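Local coordinates for protein RNA-dependent RNA Polymerase (Bombyx mori cytoplasmic polyhedrosis virus, PDB 6TZ0) that transcribes and replicates the segmented double-stranded RNA genome of the virus, making plus strands and their minus-strand complements as an RNA-directed RNA polymerase, at residues A[256-267]-A[318-328]. Sequence-based numbering, arbitrary orientation.
Sequences WYQEALHNVGRA and ALRLSKTQNDV
The indole of W256 meets A318 and L319 obliquely through its six-membered ring: CZ3 of W256 lies 3.8 Å from CB of A318, and CE3 of W256 lies 3.7 Å from CD2 of L319. With CG between the backbone N and the carbonyl carbon (chi1 56°), the indole reaches across to the end of helix 309-320, while Y331 and C335 of helix 325-339 also touch it. The phenol of Y257 extends past the contact and meets the ring of Y332 with the planes at about 50°, leaving CB of Y257 against CG1 of V328. L319 divides its two methyls: CD2 takes the indole, whereas L319 CD1 lies 3.7 Å from CG of E259 and also packs against A260. The extended E259 chain crosses L319 at about a right angle and carries its carboxylate onward to a salt bridge with R300. V328 is a knob in a hole formed by Y257, A260, L261 and V264. V328 CG1 lies 4.0 Å from A260 CB, and V328 CG2 lies 3.7 Å from V264 CG2. The other methyl of V264, CG1, anti to the backbone N (chi1 167°), lies beside the carbonyl O of K323. L261 CD1 rests on CG of Q325, the residue that opens helix 325-339. That helix starts with a capping box: D327 N donates to OG1 of T324, and OD2 of D327 accepts from T324 N at 3.1 Å and, through its anti lone pair, from K323 N. The contact thus seats helix 257-264 of the N-terminal region against the turn joining helices 309-320 and 325-339. No hydrogen bond crosses between the segments; the join rests mainly on apolar packing, while the capping bonds probably help to hold the turn and the salt bridge to R300 probably offsets the charge of E259.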
# COMPACT_ATOMS: atom_id res chain seq x y z
N TRP A 256 28.01 -10.67 -11.26
CA TRP A 256 29.14 -11.48 -11.70
C TRP A 256 29.07 -12.93 -11.25
O TRP A 256 29.84 -13.76 -11.75
CB TRP A 256 30.44 -10.85 -11.18
CG TRP A 256 30.43 -10.71 -9.69
CD1 TRP A 256 29.98 -9.64 -8.98
CD2 TRP A 256 30.85 -11.68 -8.73
NE1 TRP A 256 30.10 -9.88 -7.64
CE2 TRP A 256 30.62 -11.13 -7.46
CE3 TRP A 256 31.39 -12.96 -8.81
CZ2 TRP A 256 30.92 -11.81 -6.29
CZ3 TRP A 256 31.68 -13.64 -7.66
CH2 TRP A 256 31.45 -13.06 -6.41
N TYR A 257 28.19 -13.25 -10.29
CA TYR A 257 28.24 -14.55 -9.63
C TYR A 257 27.81 -15.67 -10.56
O TYR A 257 28.24 -16.81 -10.37
CB TYR A 257 27.38 -14.56 -8.37
CG TYR A 257 25.89 -14.63 -8.60
CD1 TYR A 257 25.16 -13.48 -8.89
CD2 TYR A 257 25.19 -15.82 -8.45
CE1 TYR A 257 23.80 -13.53 -9.08
CE2 TYR A 257 23.83 -15.88 -8.64
CZ TYR A 257 23.14 -14.73 -8.95
OH TYR A 257 21.78 -14.78 -9.14
N GLN A 258 27.02 -15.35 -11.57
CA GLN A 258 26.62 -16.35 -12.55
C GLN A 258 27.80 -16.77 -13.41
O GLN A 258 27.99 -17.96 -13.68
CB GLN A 258 25.48 -15.77 -13.40
CG GLN A 258 24.77 -16.75 -14.28
CD GLN A 258 23.58 -16.11 -14.94
OE1 GLN A 258 23.36 -14.91 -14.81
NE2 GLN A 258 22.79 -16.91 -15.62
N GLU A 259 28.65 -15.81 -13.80
CA GLU A 259 29.88 -16.15 -14.51
C GLU A 259 30.87 -16.89 -13.63
O GLU A 259 31.56 -17.80 -14.10
CB GLU A 259 30.51 -14.88 -15.07
CG GLU A 259 31.74 -15.12 -15.92
CD GLU A 259 32.32 -13.84 -16.45
OE1 GLU A 259 31.74 -12.77 -16.18
OE2 GLU A 259 33.36 -13.89 -17.14
N ALA A 260 30.95 -16.51 -12.35
CA ALA A 260 31.83 -17.22 -11.43
C ALA A 260 31.40 -18.67 -11.25
O ALA A 260 32.23 -19.59 -11.29
CB ALA A 260 31.86 -16.50 -10.08
N LEU A 261 30.10 -18.90 -11.08
CA LEU A 261 29.58 -20.24 -10.91
C LEU A 261 29.64 -21.04 -12.20
O LEU A 261 29.74 -22.27 -12.16
CB LEU A 261 28.15 -20.15 -10.39
CG LEU A 261 27.48 -21.38 -9.79
CD1 LEU A 261 28.15 -21.76 -8.48
CD2 LEU A 261 26.03 -21.06 -9.55
N HIS A 262 29.59 -20.37 -13.35
CA HIS A 262 29.91 -21.01 -14.63
C HIS A 262 31.34 -21.51 -14.66
O HIS A 262 31.60 -22.66 -15.03
CB HIS A 262 29.67 -20.03 -15.78
CG HIS A 262 30.20 -20.51 -17.09
ND1 HIS A 262 29.61 -21.52 -17.81
CD2 HIS A 262 31.28 -20.12 -17.80
CE1 HIS A 262 30.30 -21.72 -18.92
NE2 HIS A 262 31.32 -20.89 -18.94
N ASN A 263 32.30 -20.67 -14.27
CA ASN A 263 33.70 -21.08 -14.31
C ASN A 263 34.07 -22.07 -13.21
O ASN A 263 35.16 -22.65 -13.28
CB ASN A 263 34.63 -19.87 -14.24
CG ASN A 263 34.72 -19.14 -15.56
OD1 ASN A 263 34.78 -19.75 -16.62
ND2 ASN A 263 34.74 -17.82 -15.49
N VAL A 264 33.22 -22.27 -12.19
CA VAL A 264 33.46 -23.34 -11.23
C VAL A 264 33.41 -24.71 -11.91
O VAL A 264 34.30 -25.55 -11.71
CB VAL A 264 32.46 -23.25 -10.06
CG1 VAL A 264 32.48 -24.51 -9.22
CG2 VAL A 264 32.82 -22.09 -9.19
N GLY A 265 32.39 -24.95 -12.73
CA GLY A 265 32.32 -26.16 -13.52
C GLY A 265 31.54 -27.30 -12.91
O GLY A 265 30.62 -27.80 -13.56
N ARG A 266 31.88 -27.73 -11.70
CA ARG A 266 31.20 -28.85 -11.07
C ARG A 266 30.78 -28.45 -9.67
O ARG A 266 31.52 -27.74 -8.98
CB ARG A 266 32.09 -30.10 -10.99
CG ARG A 266 32.45 -30.71 -12.32
CD ARG A 266 31.26 -31.39 -12.95
NE ARG A 266 31.61 -32.10 -14.18
CZ ARG A 266 31.57 -31.56 -15.40
NH1 ARG A 266 31.19 -30.30 -15.56
NH2 ARG A 266 31.91 -32.28 -16.45
N ALA A 267 29.61 -28.90 -9.25
CA ALA A 267 29.18 -28.69 -7.88
C ALA A 267 28.45 -29.92 -7.41
O ALA A 267 27.64 -30.49 -8.14
CB ALA A 267 28.29 -27.45 -7.74
N ALA A 318 37.58 -12.94 -7.28
CA ALA A 318 36.51 -13.88 -6.95
C ALA A 318 36.15 -14.75 -8.15
O ALA A 318 35.75 -15.91 -7.98
CB ALA A 318 35.28 -13.12 -6.46
N LEU A 319 36.25 -14.20 -9.36
CA LEU A 319 36.05 -14.99 -10.58
C LEU A 319 37.11 -16.07 -10.73
O LEU A 319 36.81 -17.17 -11.21
CB LEU A 319 36.08 -14.07 -11.81
CG LEU A 319 34.80 -13.55 -12.47
CD1 LEU A 319 34.09 -14.71 -13.10
CD2 LEU A 319 33.88 -12.83 -11.51
N ARG A 320 38.34 -15.79 -10.32
CA ARG A 320 39.41 -16.76 -10.57
C ARG A 320 39.55 -17.77 -9.44
O ARG A 320 39.65 -18.97 -9.69
CB ARG A 320 40.73 -16.03 -10.79
CG ARG A 320 40.73 -15.20 -12.05
CD ARG A 320 40.65 -16.09 -13.26
NE ARG A 320 40.75 -15.33 -14.51
CZ ARG A 320 40.68 -15.88 -15.72
NH1 ARG A 320 40.78 -15.13 -16.80
NH2 ARG A 320 40.51 -17.19 -15.84
N LEU A 321 39.55 -17.32 -8.18
CA LEU A 321 39.98 -18.15 -7.07
C LEU A 321 38.85 -18.96 -6.43
O LEU A 321 39.02 -19.47 -5.32
CB LEU A 321 40.66 -17.30 -6.00
CG LEU A 321 41.99 -16.65 -6.37
CD1 LEU A 321 42.48 -15.79 -5.23
CD2 LEU A 321 43.01 -17.71 -6.72
N SER A 322 37.71 -19.09 -7.10
CA SER A 322 36.60 -19.87 -6.59
C SER A 322 36.63 -21.27 -7.20
O SER A 322 36.85 -21.42 -8.41
CB SER A 322 35.27 -19.19 -6.89
OG SER A 322 35.05 -19.09 -8.28
N LYS A 323 36.44 -22.28 -6.36
CA LYS A 323 36.49 -23.67 -6.79
C LYS A 323 35.25 -24.47 -6.43
O LYS A 323 34.95 -25.45 -7.11
CB LYS A 323 37.71 -24.38 -6.18
CG LYS A 323 39.02 -24.07 -6.87
CD LYS A 323 39.74 -22.91 -6.24
CE LYS A 323 41.10 -22.70 -6.86
NZ LYS A 323 40.97 -22.31 -8.30
N THR A 324 34.53 -24.10 -5.39
CA THR A 324 33.29 -24.74 -5.01
C THR A 324 32.14 -23.76 -5.20
O THR A 324 32.34 -22.61 -5.57
CB THR A 324 33.36 -25.24 -3.56
OG1 THR A 324 33.55 -24.13 -2.68
CG2 THR A 324 34.51 -26.20 -3.39
N GLN A 325 30.92 -24.24 -4.95
CA GLN A 325 29.78 -23.34 -4.92
C GLN A 325 29.80 -22.46 -3.68
O GLN A 325 29.34 -21.31 -3.72
CB GLN A 325 28.48 -24.15 -4.98
CG GLN A 325 27.21 -23.33 -5.10
CD GLN A 325 25.99 -24.20 -5.04
OE1 GLN A 325 26.08 -25.40 -4.89
NE2 GLN A 325 24.82 -23.58 -5.11
N ASN A 326 30.37 -22.97 -2.58
CA ASN A 326 30.45 -22.19 -1.36
C ASN A 326 31.42 -21.03 -1.49
O ASN A 326 31.26 -20.01 -0.82
CB ASN A 326 30.84 -23.07 -0.18
CG ASN A 326 29.84 -24.16 0.08
OD1 ASN A 326 28.66 -24.01 -0.22
ND2 ASN A 326 30.29 -25.26 0.67
N ASP A 327 32.42 -21.17 -2.37
CA ASP A 327 33.34 -20.07 -2.63
C ASP A 327 32.62 -18.90 -3.28
O ASP A 327 32.79 -17.74 -2.88
CB ASP A 327 34.48 -20.55 -3.51
CG ASP A 327 35.39 -21.51 -2.80
OD1 ASP A 327 35.40 -21.51 -1.56
OD2 ASP A 327 36.13 -22.25 -3.49
N VAL A 328 31.78 -19.20 -4.28
CA VAL A 328 31.01 -18.17 -4.96
C VAL A 328 29.99 -17.56 -4.01
O VAL A 328 29.75 -16.35 -4.04
CB VAL A 328 30.35 -18.77 -6.21
CG1 VAL A 328 29.60 -17.71 -7.00
CG2 VAL A 328 31.38 -19.45 -7.06